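Local coordinates for protein putative hyaluronoglucosaminidase (Clostridium perfringens, PDB 6PWI) that probably hydrolyses terminal N-acetylhexosamine residues from glycans as a family 84 glycoside hydrolase, the present chain holding the catalytic part of a longer, probably cell-wall-anchored protein, at residues A[501-506]-A[614-619]; A[518-523]-A[563-568]; A[524-529]-A[555-560]. All coordinates share one frame; numbering follows the deposited sequence.

Interaction 1 (A[501-506]-A[614-619]); sequences EFTRRL and IPFIKD
In the helical bundle that follows the catalytic barrel, segments 501-506 and 614-619, on helices 496-507 and 613-623, run nearly parallel, 14° apart, and Phe502, Thr503, Phe616 and Asp619 meet across the gap. The axes of the two segments stay 11.1 Å apart, a gap spanned chiefly by the Phe616 ring. With CG anti to the backbone N (chi1 -178°), this ring is carried out to the other helix and presents its edge. CZ lies 3.7 Å from Phe502 CD2, which sits close to the plane of the Phe616 ring, and the two side chains cross at about a right angle. At the same edge Thr503 OG1 approaches Phe616 CE1 to 3.2 Å. The hydroxyl also bonds to the carbonyl of Ile499, one turn back on its own helix, and it accepts a hydrogen bond from a water 3.0 Å from Thr503 OG1. That water donates as well to Asp619 OD2 at 2.8 Å, while Thr503 CG2 lies 3.9 Å from Asp619 OD2. The chemistry is thus divided: aromatic rings join the helices on the buried side, and at the partly exposed margin a single water, donating to both oxygens, links hydroxyl to carboxylate.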
ATOM      1  N   GLU A 501       8.259  -3.393 -33.234  1.00 30.30           N
ATOM      2  CA  GLU A 501       8.010  -3.057 -34.626  1.00 28.23           C
ATOM      3  C   GLU A 501       9.207  -2.317 -35.223  1.00 28.46           C
ATOM      4  O   GLU A 501       9.634  -2.626 -36.334  1.00 29.47           O
ATOM      5  CB  GLU A 501       6.714  -2.266 -34.789  1.00 28.31           C
ATOM      6  CG  GLU A 501       6.308  -2.104 -36.241  1.00 29.73           C
ATOM      7  CD  GLU A 501       6.380  -3.355 -37.113  1.00 31.10           C
ATOM      8  OE1 GLU A 501       6.418  -4.480 -36.567  1.00 30.77           O
ATOM      9  OE2 GLU A 501       6.387  -3.208 -38.350  1.00 31.79           O
ATOM     10  N   PHE A 502       9.751  -1.340 -34.488  1.00 26.66           N
ATOM     11  CA  PHE A 502      10.916  -0.632 -34.995  1.00 25.87           C
ATOM     12  C   PHE A 502      12.058  -1.622 -35.230  1.00 27.45           C
ATOM     13  O   PHE A 502      12.758  -1.538 -36.234  1.00 29.82           O
ATOM     14  CB  PHE A 502      11.319   0.540 -34.095  1.00 23.46           C
ATOM     15  CG  PHE A 502      12.422   1.390 -34.670  1.00 21.62           C
ATOM     16  CD1 PHE A 502      12.129   2.490 -35.466  1.00 20.98           C
ATOM     17  CD2 PHE A 502      13.754   1.069 -34.449  1.00 20.84           C
ATOM     18  CE1 PHE A 502      13.141   3.257 -36.025  1.00 20.04           C
ATOM     19  CE2 PHE A 502      14.767   1.835 -35.008  1.00 20.94           C
ATOM     20  CZ  PHE A 502      14.459   2.927 -35.794  1.00 20.57           C
ATOM     21  N   THR A 503      12.221  -2.581 -34.315  1.00 26.99           N
ATOM     22  CA  THR A 503      13.323  -3.521 -34.407  1.00 26.66           C
ATOM     23  C   THR A 503      13.163  -4.403 -35.643  1.00 26.91           C
ATOM     24  O   THR A 503      14.128  -4.602 -36.372  1.00 27.13           O
ATOM     25  CB  THR A 503      13.508  -4.308 -33.102  1.00 26.12           C
ATOM     26  OG1 THR A 503      13.715  -3.335 -32.078  1.00 25.75           O
ATOM     27  CG2 THR A 503      14.681  -5.263 -33.145  1.00 23.77           C
ATOM     28  N   ARG A 504      11.956  -4.932 -35.878  1.00 28.12           N
ATOM     29  CA  ARG A 504      11.792  -5.841 -37.004  1.00 29.63           C
ATOM     30  C   ARG A 504      11.985  -5.084 -38.315  1.00 29.57           C
ATOM     31  O   ARG A 504      12.712  -5.549 -39.185  1.00 29.68           O
ATOM     32  CB  ARG A 504      10.529  -6.705 -36.915  1.00 29.17           C
ATOM     33  CG  ARG A 504       9.238  -5.958 -37.190  1.00 31.35           C
ATOM     34  CD  ARG A 504       8.174  -6.876 -37.771  1.00 31.98           C
ATOM     35  NE  ARG A 504       8.413  -7.129 -39.179  1.00 32.43           N
ATOM     36  CZ  ARG A 504       8.165  -6.271 -40.167  1.00 31.67           C
ATOM     37  NH1 ARG A 504       7.663  -5.072 -39.922  1.00 29.08           N
ATOM     38  NH2 ARG A 504       8.435  -6.622 -41.408  1.00 33.13           N
ATOM     39  N   ARG A 505      11.393  -3.889 -38.414  1.00 29.51           N
ATOM     40  CA  ARG A 505      11.547  -3.075 -39.610  1.00 30.36           C
ATOM     41  C   ARG A 505      13.030  -2.880 -39.923  1.00 30.72           C
ATOM     42  O   ARG A 505      13.457  -3.072 -41.057  1.00 31.74           O
ATOM     43  CB  ARG A 505      10.814  -1.738 -39.481  1.00 29.32           C
ATOM     44  CG  ARG A 505       9.299  -1.862 -39.481  1.00 29.28           C
ATOM     45  CD  ARG A 505       8.674  -0.486 -39.584  1.00 29.64           C
ATOM     46  NE  ARG A 505       8.948   0.006 -40.920  1.00 30.86           N
ATOM     47  CZ  ARG A 505       8.086  -0.019 -41.928  1.00 30.60           C
ATOM     48  NH1 ARG A 505       8.445   0.440 -43.114  1.00 30.54           N
ATOM     49  NH2 ARG A 505       6.868  -0.491 -41.741  1.00 29.59           N
ATOM     50  N   LEU A 506      13.810  -2.515 -38.904  1.00 31.24           N
ATOM     51  CA  LEU A 506      15.220  -2.221 -39.088  1.00 31.72           C
ATOM     52  C   LEU A 506      15.954  -3.490 -39.507  1.00 33.13           C
ATOM     53  O   LEU A 506      16.773  -3.452 -40.421  1.00 33.80           O
ATOM     54  CB  LEU A 506      15.783  -1.652 -37.785  1.00 30.94           C
ATOM     55  CG  LEU A 506      17.240  -1.188 -37.825  1.00 31.54           C
ATOM     56  CD1 LEU A 506      17.428  -0.012 -38.781  1.00 30.49           C
ATOM     57  CD2 LEU A 506      17.701  -0.811 -36.424  1.00 31.65           C
ATOM     58  N   ILE A 614      16.486  -1.358 -22.100  1.00 22.40           N
ATOM     59  CA  ILE A 614      17.902  -1.660 -22.249  1.00 21.94           C
ATOM     60  C   ILE A 614      18.106  -2.673 -23.385  1.00 22.84           C
ATOM     61  O   ILE A 614      18.977  -2.470 -24.239  1.00 23.03           O
ATOM     62  CB  ILE A 614      18.539  -2.064 -20.901  1.00 20.49           C
ATOM     63  CG1 ILE A 614      18.635  -0.856 -19.967  1.00 20.27           C
ATOM     64  CG2 ILE A 614      19.897  -2.714 -21.097  1.00 20.23           C
ATOM     65  CD1 ILE A 614      18.924  -1.204 -18.528  1.00 19.14           C
ATOM     66  N   PRO A 615      17.331  -3.785 -23.452  1.00 22.37           N
ATOM     67  CA  PRO A 615      17.443  -4.731 -24.566  1.00 21.96           C
ATOM     68  C   PRO A 615      17.351  -4.075 -25.942  1.00 22.29           C
ATOM     69  O   PRO A 615      18.058  -4.477 -26.861  1.00 23.09           O
ATOM     70  CB  PRO A 615      16.293  -5.715 -24.303  1.00 21.35           C
ATOM     71  CG  PRO A 615      16.164  -5.702 -22.791  1.00 21.19           C
ATOM     72  CD  PRO A 615      16.381  -4.251 -22.427  1.00 21.60           C
ATOM     73  N   PHE A 616      16.499  -3.050 -26.063  1.00 22.43           N
ATOM     74  CA  PHE A 616      16.324  -2.328 -27.313  1.00 22.16           C
ATOM     75  C   PHE A 616      17.604  -1.570 -27.668  1.00 23.25           C
ATOM     76  O   PHE A 616      18.046  -1.604 -28.816  1.00 23.47           O
ATOM     77  CB  PHE A 616      15.115  -1.399 -27.216  1.00 21.88           C
ATOM     78  CG  PHE A 616      14.802  -0.614 -28.467  1.00 22.94           C
ATOM     79  CD1 PHE A 616      14.831  -1.218 -29.717  1.00 22.70           C
ATOM     80  CD2 PHE A 616      14.450   0.729 -28.394  1.00 22.96           C
ATOM     81  CE1 PHE A 616      14.530  -0.492 -30.861  1.00 22.87           C
ATOM     82  CE2 PHE A 616      14.136   1.449 -29.538  1.00 22.94           C
ATOM     83  CZ  PHE A 616      14.180   0.839 -30.773  1.00 22.89           C
ATOM     84  N   ILE A 617      18.184  -0.881 -26.675  1.00 22.96           N
ATOM     85  CA  ILE A 617      19.421  -0.140 -26.850  1.00 23.58           C
ATOM     86  C   ILE A 617      20.505  -1.101 -27.340  1.00 25.80           C
ATOM     87  O   ILE A 617      21.306  -0.748 -28.206  1.00 26.37           O
ATOM     88  CB  ILE A 617      19.826   0.550 -25.532  1.00 23.15           C
ATOM     89  CG1 ILE A 617      18.914   1.732 -25.204  1.00 23.04           C
ATOM     90  CG2 ILE A 617      21.289   0.968 -25.543  1.00 22.38           C
ATOM     91  CD1 ILE A 617      19.243   2.402 -23.885  1.00 22.74           C
ATOM     92  N   LYS A 618      20.527  -2.312 -26.770  1.00 26.27           N
ATOM     93  CA  LYS A 618      21.549  -3.289 -27.104  1.00 26.38           C
ATOM     94  C   LYS A 618      21.334  -3.786 -28.533  1.00 27.22           C
ATOM     95  O   LYS A 618      22.289  -3.923 -29.296  1.00 28.19           O
ATOM     96  CB  LYS A 618      21.571  -4.420 -26.072  1.00 25.52           C
ATOM     97  CG  LYS A 618      22.292  -4.074 -24.778  1.00 26.70           C
ATOM     98  CD  LYS A 618      22.054  -5.089 -23.689  1.00 28.17           C
ATOM     99  CE  LYS A 618      22.857  -4.827 -22.432  1.00 29.21           C
ATOM    100  NZ  LYS A 618      22.576  -5.853 -21.398  1.00 28.64           N
ATOM    101  N   ASP A 619      20.064  -4.030 -28.873  1.00 26.74           N
ATOM    102  CA  ASP A 619      19.652  -4.461 -30.196  1.00 27.03           C
ATOM    103  C   ASP A 619      20.059  -3.422 -31.238  1.00 27.53           C
ATOM    104  O   ASP A 619      20.664  -3.767 -32.249  1.00 27.52           O
ATOM    105  CB  ASP A 619      18.145  -4.727 -30.239  1.00 28.86           C
ATOM    106  CG  ASP A 619      17.759  -6.177 -29.990  1.00 31.17           C
ATOM    107  OD1 ASP A 619      18.677  -7.031 -29.915  1.00 30.88           O
ATOM    108  OD2 ASP A 619      16.529  -6.451 -29.899  1.00 32.78           O
TER
HETATM  109  O   HOH W   1      14.598  -4.527 -29.491  1.00 33.79           O

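Interaction 2 (A[518-523]-A[563-568]); sequences VILDEY and YINSAV
Antiparallel helix packing within the C-terminal helical bundle brings Leu520 of helix 513-536 against Ile564 of helix 540-572. The two segments cross at -162° with their axes 11.2 Å apart, a spacing filled by branched aliphatic side chains. Ile564 is the centre of the tight part and uses two different branches for two different partners. Its CG2, anti to the backbone N, faces Leu520 and comes within 3.8 Å of Leu520 CG; Leu520 CD2 lies against the same methyl. Leu520 and Ile564 point in opposite senses and slide past each other, so that flank meets flank. The other branch of Ile564 leaves beside the backbone N (chi1 -63°) and runs on to CD1, which reaches Ile519 CG2 at 4.0 Å. These two isoleucines are buried, and neighbouring helices pack on the same group: Ile519 also touches Val498 and Phe502 of helix 496-507, and Tyr523, one turn further on, touches Leu613 and Phe616 of helix 613-623.

Toward the solvent the contact thins out. Leu520 is only partly covered, as is Asn565, whose CB does not point at the partner, though its amide reaches Leu520. The pairing there is of a methyl with an amide oxygen, a van der Waals touch without polar exchange. Asn565 also rests on Tyr581 of helix 575-591, so its side chain touches two neighbouring helices. The contrast is one of chemistry as much as burial, with close aliphatic packing inside and a polar amide at the rim, where Asn565 OD1 stands 3.9 Å from Leu520 CD1.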
ATOM      1  N   VAL A 518       7.236   7.942 -34.866  1.00 28.99           N
ATOM      2  CA  VAL A 518       6.349   7.377 -33.862  1.00 28.98           C
ATOM      3  C   VAL A 518       7.141   7.068 -32.592  1.00 28.89           C
ATOM      4  O   VAL A 518       6.727   7.454 -31.500  1.00 29.77           O
ATOM      5  CB  VAL A 518       5.615   6.127 -34.394  1.00 29.35           C
ATOM      6  CG1 VAL A 518       4.763   5.455 -33.322  1.00 27.23           C
ATOM      7  CG2 VAL A 518       4.781   6.445 -35.628  1.00 27.88           C
ATOM      8  N   ILE A 519       8.285   6.387 -32.743  1.00 27.22           N
ATOM      9  CA  ILE A 519       9.017   5.871 -31.600  1.00 26.36           C
ATOM     10  C   ILE A 519       9.820   6.988 -30.933  1.00 27.26           C
ATOM     11  O   ILE A 519      10.043   6.932 -29.724  1.00 26.37           O
ATOM     12  CB  ILE A 519       9.871   4.641 -31.974  1.00 26.40           C
ATOM     13  CG1 ILE A 519      10.478   3.981 -30.731  1.00 26.20           C
ATOM     14  CG2 ILE A 519      10.933   4.994 -33.008  1.00 25.90           C
ATOM     15  CD1 ILE A 519      10.667   2.488 -30.854  1.00 26.36           C
ATOM     16  N   LEU A 520      10.249   7.990 -31.720  1.00 27.65           N
ATOM     17  CA  LEU A 520      10.941   9.153 -31.180  1.00 27.40           C
ATOM     18  C   LEU A 520       9.970   9.997 -30.349  1.00 28.78           C
ATOM     19  O   LEU A 520      10.370  10.610 -29.362  1.00 30.30           O
ATOM     20  CB  LEU A 520      11.586   9.975 -32.305  1.00 25.76           C
ATOM     21  CG  LEU A 520      12.946   9.485 -32.812  1.00 25.76           C
ATOM     22  CD1 LEU A 520      13.370  10.234 -34.070  1.00 24.32           C
ATOM     23  CD2 LEU A 520      14.026   9.605 -31.746  1.00 25.67           C
ATOM     24  N   ASP A 521       8.691  10.016 -30.738  1.00 29.32           N
ATOM     25  CA  ASP A 521       7.666  10.662 -29.932  1.00 30.98           C
ATOM     26  C   ASP A 521       7.599   9.994 -28.557  1.00 29.50           C
ATOM     27  O   ASP A 521       7.550  10.670 -27.532  1.00 28.20           O
ATOM     28  CB  ASP A 521       6.294  10.652 -30.617  1.00 33.67           C
ATOM     29  CG  ASP A 521       6.066  11.778 -31.615  1.00 37.52           C
ATOM     30  OD1 ASP A 521       6.758  12.820 -31.517  1.00 37.34           O
ATOM     31  OD2 ASP A 521       5.183  11.606 -32.492  1.00 41.52           O
ATOM     32  N   GLU A 522       7.610   8.661 -28.550  1.00 28.25           N
ATOM     33  CA  GLU A 522       7.512   7.908 -27.313  1.00 29.19           C
ATOM     34  C   GLU A 522       8.697   8.233 -26.407  1.00 27.73           C
ATOM     35  O   GLU A 522       8.519   8.473 -25.213  1.00 28.27           O
ATOM     36  CB  GLU A 522       7.387   6.412 -27.604  1.00 30.81           C
ATOM     37  CG  GLU A 522       6.064   6.037 -28.245  1.00 34.05           C
ATOM     38  CD  GLU A 522       4.835   6.529 -27.501  1.00 37.91           C
ATOM     39  OE1 GLU A 522       4.668   6.159 -26.320  1.00 39.66           O
ATOM     40  OE2 GLU A 522       4.058   7.306 -28.099  1.00 42.36           O
ATOM     41  N   TYR A 523       9.903   8.262 -26.983  1.00 25.76           N
ATOM     42  CA  TYR A 523      11.101   8.475 -26.187  1.00 24.87           C
ATOM     43  C   TYR A 523      11.233   9.933 -25.754  1.00 25.55           C
ATOM     44  O   TYR A 523      11.758  10.204 -24.676  1.00 26.42           O
ATOM     45  CB  TYR A 523      12.329   7.854 -26.856  1.00 22.31           C
ATOM     46  CG  TYR A 523      12.462   6.381 -26.566  1.00 21.08           C
ATOM     47  CD1 TYR A 523      13.191   5.937 -25.471  1.00 20.45           C
ATOM     48  CD2 TYR A 523      11.821   5.431 -27.351  1.00 20.00           C
ATOM     49  CE1 TYR A 523      13.311   4.587 -25.178  1.00 19.52           C
ATOM     50  CE2 TYR A 523      11.927   4.077 -27.072  1.00 19.36           C
ATOM     51  CZ  TYR A 523      12.680   3.654 -25.986  1.00 19.73           C
ATOM     52  OH  TYR A 523      12.797   2.326 -25.697  1.00 18.92           O
ATOM     53  N   TYR A 563      20.590   6.468 -30.860  1.00 24.53           N
ATOM     54  CA  TYR A 563      20.700   5.277 -31.687  1.00 25.11           C
ATOM     55  C   TYR A 563      19.685   5.319 -32.828  1.00 26.68           C
ATOM     56  O   TYR A 563      20.055   5.125 -33.981  1.00 28.75           O
ATOM     57  CB  TYR A 563      20.610   3.997 -30.857  1.00 24.21           C
ATOM     58  CG  TYR A 563      21.912   3.572 -30.233  1.00 24.37           C
ATOM     59  CD1 TYR A 563      23.047   3.355 -31.003  1.00 24.40           C
ATOM     60  CD2 TYR A 563      22.007   3.367 -28.866  1.00 24.25           C
ATOM     61  CE1 TYR A 563      24.246   2.954 -30.431  1.00 24.21           C
ATOM     62  CE2 TYR A 563      23.198   2.967 -28.280  1.00 24.60           C
ATOM     63  CZ  TYR A 563      24.319   2.760 -29.062  1.00 24.89           C
ATOM     64  OH  TYR A 563      25.485   2.370 -28.472  1.00 26.82           O
ATOM     65  N   ILE A 564      18.417   5.597 -32.503  1.00 26.48           N
ATOM     66  CA  ILE A 564      17.403   5.795 -33.523  1.00 26.38           C
ATOM     67  C   ILE A 564      17.878   6.853 -34.519  1.00 27.14           C
ATOM     68  O   ILE A 564      17.686   6.698 -35.723  1.00 29.17           O
ATOM     69  CB  ILE A 564      16.035   6.152 -32.916  1.00 26.25           C
ATOM     70  CG1 ILE A 564      15.495   5.011 -32.050  1.00 26.69           C
ATOM     71  CG2 ILE A 564      15.054   6.532 -34.019  1.00 25.43           C
ATOM     72  CD1 ILE A 564      14.433   5.439 -31.058  1.00 27.14           C
ATOM     73  N   ASN A 565      18.506   7.921 -34.023  1.00 26.83           N
ATOM     74  CA  ASN A 565      18.956   8.971 -34.922  1.00 26.21           C
ATOM     75  C   ASN A 565      20.028   8.422 -35.857  1.00 25.26           C
ATOM     76  O   ASN A 565      20.045   8.759 -37.034  1.00 24.87           O
ATOM     77  CB  ASN A 565      19.374  10.252 -34.195  1.00 26.56           C
ATOM     78  CG  ASN A 565      18.196  11.131 -33.820  1.00 27.24           C
ATOM     79  OD1 ASN A 565      17.129  11.061 -34.430  1.00 27.31           O
ATOM     80  ND2 ASN A 565      18.380  11.973 -32.817  1.00 28.77           N
ATOM     81  N   SER A 566      20.879   7.537 -35.328  1.00 24.55           N
ATOM     82  CA  SER A 566      21.962   6.929 -36.082  1.00 23.14           C
ATOM     83  C   SER A 566      21.401   6.058 -37.204  1.00 23.70           C
ATOM     84  O   SER A 566      21.865   6.134 -38.337  1.00 25.30           O
ATOM     85  CB  SER A 566      22.850   6.144 -35.161  1.00 22.25           C
ATOM     86  OG  SER A 566      23.842   5.442 -35.885  1.00 22.01           O
ATOM     87  N   ALA A 567      20.400   5.234 -36.877  1.00 24.08           N
ATOM     88  CA  ALA A 567      19.786   4.337 -37.845  1.00 24.64           C
ATOM     89  C   ALA A 567      19.166   5.143 -38.985  1.00 25.22           C
ATOM     90  O   ALA A 567      19.303   4.768 -40.144  1.00 26.04           O
ATOM     91  CB  ALA A 567      18.768   3.445 -37.175  1.00 23.37           C
ATOM     92  N   VAL A 568      18.501   6.254 -38.637  1.00 26.14           N
ATOM     93  CA  VAL A 568      17.861   7.137 -39.603  1.00 26.54           C
ATOM     94  C   VAL A 568      18.915   7.755 -40.523  1.00 27.53           C
ATOM     95  O   VAL A 568      18.792   7.667 -41.741  1.00 28.11           O
ATOM     96  CB  VAL A 568      16.986   8.211 -38.922  1.00 25.39           C
ATOM     97  CG1 VAL A 568      16.557   9.292 -39.901  1.00 23.45           C
ATOM     98  CG2 VAL A 568      15.765   7.598 -38.247  1.00 25.16           C
TER

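Interaction 3 (A[524-529]-A[555-560]); sequences QEILDA and DLAEST
Where helices 513-536 and 540-572 form an antiparallel pair in the C-terminal bundle, the small side chain of Ala557 points toward helix 513-536, where it meets Ile526 and Leu527. The two segments cross at -148° and their axes come to 8.8 Å, a close spacing made possible because one partner at the crossing has nothing beyond CB. Leu527 and Ala557 are opposite each other in register, and their CB atoms meet at 3.9 Å. Ile526 comes to the same methyl from the neighbouring position: its CG2, anti to the backbone N, lies 4.0 Å from Ala557 CB. One methyl therefore touches two larger side chains of the other helix.

Leu527 has a second task. Its CG stands anti to the backbone N (chi1 176°), which takes the branched end past Ala557 and over to Glu558. The two side chains cross at about a right angle. Glu558 is extended beyond CG, and both its aliphatic part and its carboxylate lie against Leu527 CD1, with OE2 3.9 Å from that methyl. The carboxylate has the charge of Glu588, on helix 575-591, close by its other oxygen, an arrangement that might raise the proton affinity of one of the pair.

Behind the contact, Thr560 packs on Phe616 and Ile617 of helix 613-623. Its hydroxyl is tied down within its own helix: Thr560 OG1 donates to Leu556 O at 2.9 Å, arriving on the face of that carbonyl opposite to the one approached by Thr560 N.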
ATOM      1  N   GLN A 524      10.720  10.867 -26.566  1.00 26.47           N
ATOM      2  CA  GLN A 524      10.781  12.277 -26.207  1.00 27.11           C
ATOM      3  C   GLN A 524       9.899  12.537 -24.984  1.00 27.68           C
ATOM      4  O   GLN A 524      10.242  13.362 -24.136  1.00 28.28           O
ATOM      5  CB  GLN A 524      10.434  13.176 -27.398  1.00 26.23           C
ATOM      6  CG  GLN A 524      10.784  14.645 -27.194  1.00 26.57           C
ATOM      7  CD  GLN A 524      12.262  14.908 -27.001  1.00 28.07           C
ATOM      8  OE1 GLN A 524      13.124  14.330 -27.669  1.00 28.08           O
ATOM      9  NE2 GLN A 524      12.571  15.805 -26.077  1.00 28.22           N
ATOM     10  N   GLU A 525       8.779  11.808 -24.898  1.00 27.26           N
ATOM     11  CA  GLU A 525       7.862  11.907 -23.774  1.00 28.15           C
ATOM     12  C   GLU A 525       8.536  11.415 -22.490  1.00 27.81           C
ATOM     13  O   GLU A 525       8.390  12.035 -21.438  1.00 27.71           O
ATOM     14  CB  GLU A 525       6.573  11.149 -24.083  1.00 29.49           C
ATOM     15  CG  GLU A 525       5.633  11.062 -22.901  1.00 34.89           C
ATOM     16  CD  GLU A 525       4.231  10.585 -23.247  1.00 38.79           C
ATOM     17  OE1 GLU A 525       3.905   9.421 -22.928  1.00 38.25           O
ATOM     18  OE2 GLU A 525       3.463  11.387 -23.826  1.00 44.10           O
ATOM     19  N   ILE A 526       9.276  10.301 -22.580  1.00 26.30           N
ATOM     20  CA  ILE A 526      10.016   9.789 -21.439  1.00 25.05           C
ATOM     21  C   ILE A 526      11.023  10.848 -21.001  1.00 26.65           C
ATOM     22  O   ILE A 526      11.078  11.199 -19.824  1.00 27.32           O
ATOM     23  CB  ILE A 526      10.695   8.440 -21.752  1.00 23.73           C
ATOM     24  CG1 ILE A 526       9.668   7.333 -22.007  1.00 22.71           C
ATOM     25  CG2 ILE A 526      11.677   8.058 -20.650  1.00 22.24           C
ATOM     26  CD1 ILE A 526      10.259   6.072 -22.587  1.00 22.53           C
ATOM     27  N   LEU A 527      11.797  11.364 -21.965  1.00 27.31           N
ATOM     28  CA  LEU A 527      12.864  12.309 -21.680  1.00 27.99           C
ATOM     29  C   LEU A 527      12.297  13.569 -21.025  1.00 29.23           C
ATOM     30  O   LEU A 527      12.850  14.060 -20.041  1.00 29.62           O
ATOM     31  CB  LEU A 527      13.609  12.633 -22.976  1.00 28.00           C
ATOM     32  CG  LEU A 527      14.707  13.689 -22.848  1.00 28.92           C
ATOM     33  CD1 LEU A 527      15.807  13.236 -21.897  1.00 29.19           C
ATOM     34  CD2 LEU A 527      15.295  14.031 -24.209  1.00 29.70           C
ATOM     35  N   ASP A 528      11.192  14.084 -21.572  1.00 30.10           N
ATOM     36  CA  ASP A 528      10.569  15.289 -21.046  1.00 31.08           C
ATOM     37  C   ASP A 528      10.135  15.069 -19.597  1.00 30.10           C
ATOM     38  O   ASP A 528      10.292  15.953 -18.756  1.00 29.34           O
ATOM     39  CB  ASP A 528       9.411  15.762 -21.930  1.00 33.47           C
ATOM     40  CG  ASP A 528       9.861  16.409 -23.234  1.00 36.49           C
ATOM     41  OD1 ASP A 528      11.011  16.908 -23.287  1.00 35.87           O
ATOM     42  OD2 ASP A 528       9.056  16.410 -24.192  1.00 38.78           O
ATOM     43  N   ALA A 529       9.591  13.879 -19.323  1.00 28.40           N
ATOM     44  CA  ALA A 529       9.158  13.526 -17.985  1.00 27.45           C
ATOM     45  C   ALA A 529      10.338  13.596 -17.013  1.00 26.78           C
ATOM     46  O   ALA A 529      10.198  14.108 -15.908  1.00 27.04           O
ATOM     47  CB  ALA A 529       8.508  12.161 -18.003  1.00 28.33           C
ATOM     48  N   ASP A 555      19.182   9.146 -19.174  1.00 27.07           N
ATOM     49  CA  ASP A 555      20.276   8.677 -20.007  1.00 28.60           C
ATOM     50  C   ASP A 555      19.795   7.606 -20.992  1.00 29.76           C
ATOM     51  O   ASP A 555      20.202   7.632 -22.156  1.00 29.70           O
ATOM     52  CB  ASP A 555      21.474   8.255 -19.153  1.00 30.24           C
ATOM     53  CG  ASP A 555      22.012   9.378 -18.275  1.00 34.13           C
ATOM     54  OD1 ASP A 555      21.764  10.568 -18.600  1.00 36.51           O
ATOM     55  OD2 ASP A 555      22.684   9.063 -17.268  1.00 35.34           O
ATOM     56  N   LEU A 556      18.931   6.680 -20.535  1.00 27.43           N
ATOM     57  CA  LEU A 556      18.392   5.653 -21.416  1.00 25.28           C
ATOM     58  C   LEU A 556      17.625   6.312 -22.559  1.00 24.68           C
ATOM     59  O   LEU A 556      17.758   5.891 -23.705  1.00 24.26           O
ATOM     60  CB  LEU A 556      17.465   4.687 -20.665  1.00 24.58           C
ATOM     61  CG  LEU A 556      18.079   3.692 -19.679  1.00 23.66           C
ATOM     62  CD1 LEU A 556      17.003   2.732 -19.201  1.00 23.05           C
ATOM     63  CD2 LEU A 556      19.247   2.917 -20.268  1.00 22.82           C
ATOM     64  N   ALA A 557      16.809   7.323 -22.240  1.00 25.33           N
ATOM     65  CA  ALA A 557      16.028   8.014 -23.257  1.00 27.42           C
ATOM     66  C   ALA A 557      16.947   8.710 -24.263  1.00 28.92           C
ATOM     67  O   ALA A 557      16.704   8.650 -25.465  1.00 29.16           O
ATOM     68  CB  ALA A 557      15.067   8.988 -22.628  1.00 27.38           C
ATOM     69  N   GLU A 558      18.008   9.358 -23.765  1.00 29.40           N
ATOM     70  CA  GLU A 558      18.944  10.057 -24.628  1.00 29.62           C
ATOM     71  C   GLU A 558      19.689   9.059 -25.512  1.00 28.10           C
ATOM     72  O   GLU A 558      19.926   9.330 -26.684  1.00 29.18           O
ATOM     73  CB  GLU A 558      19.876  10.952 -23.811  1.00 31.77           C
ATOM     74  CG  GLU A 558      19.311  12.348 -23.619  1.00 38.26           C
ATOM     75  CD  GLU A 558      19.886  13.180 -22.482  1.00 44.28           C
ATOM     76  OE1 GLU A 558      20.722  12.652 -21.710  1.00 48.93           O
ATOM     77  OE2 GLU A 558      19.492  14.364 -22.364  1.00 48.39           O
ATOM     78  N   SER A 559      20.036   7.901 -24.943  1.00 25.83           N
ATOM     79  CA  SER A 559      20.761   6.852 -25.644  1.00 24.27           C
ATOM     80  C   SER A 559      19.909   6.270 -26.771  1.00 24.63           C
ATOM     81  O   SER A 559      20.393   6.055 -27.877  1.00 25.45           O
ATOM     82  CB  SER A 559      21.197   5.779 -24.685  1.00 22.37           C
ATOM     83  OG  SER A 559      21.832   4.713 -25.366  1.00 20.73           O
ATOM     84  N   THR A 560      18.633   6.011 -26.479  1.00 24.25           N
ATOM     85  CA  THR A 560      17.747   5.418 -27.463  1.00 23.85           C
ATOM     86  C   THR A 560      17.557   6.389 -28.624  1.00 23.80           C
ATOM     87  O   THR A 560      17.593   5.979 -29.779  1.00 24.92           O
ATOM     88  CB  THR A 560      16.441   4.944 -26.815  1.00 23.58           C
ATOM     89  OG1 THR A 560      16.807   4.043 -25.767  1.00 23.24           O
ATOM     90  CG2 THR A 560      15.509   4.260 -27.793  1.00 22.04           C
TER

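In the fold
Interactions 2 and 3 are successive levels of the same antiparallel pair, helices 513-536 and 540-572; interaction 1 joins the two helices that lie across the buried side of that pair. All three are partly buried and lie away from the predicted catalytic residue. Their chemistry follows the spacing: an alanine permits the close approach in interaction 3, aliphatic branches fill the wider gap of interaction 2, and interaction 1, about as wide, is spanned by aromatic rings and a water. The contacts merge in one interior, where Phe502 CD1 meets Ile519 CG2 at 3.7 Å and Tyr523 CZ meets Thr560 CG2 at 3.4 Å, while the polar groups Asp619, Asn565 and Glu558 mark their margins.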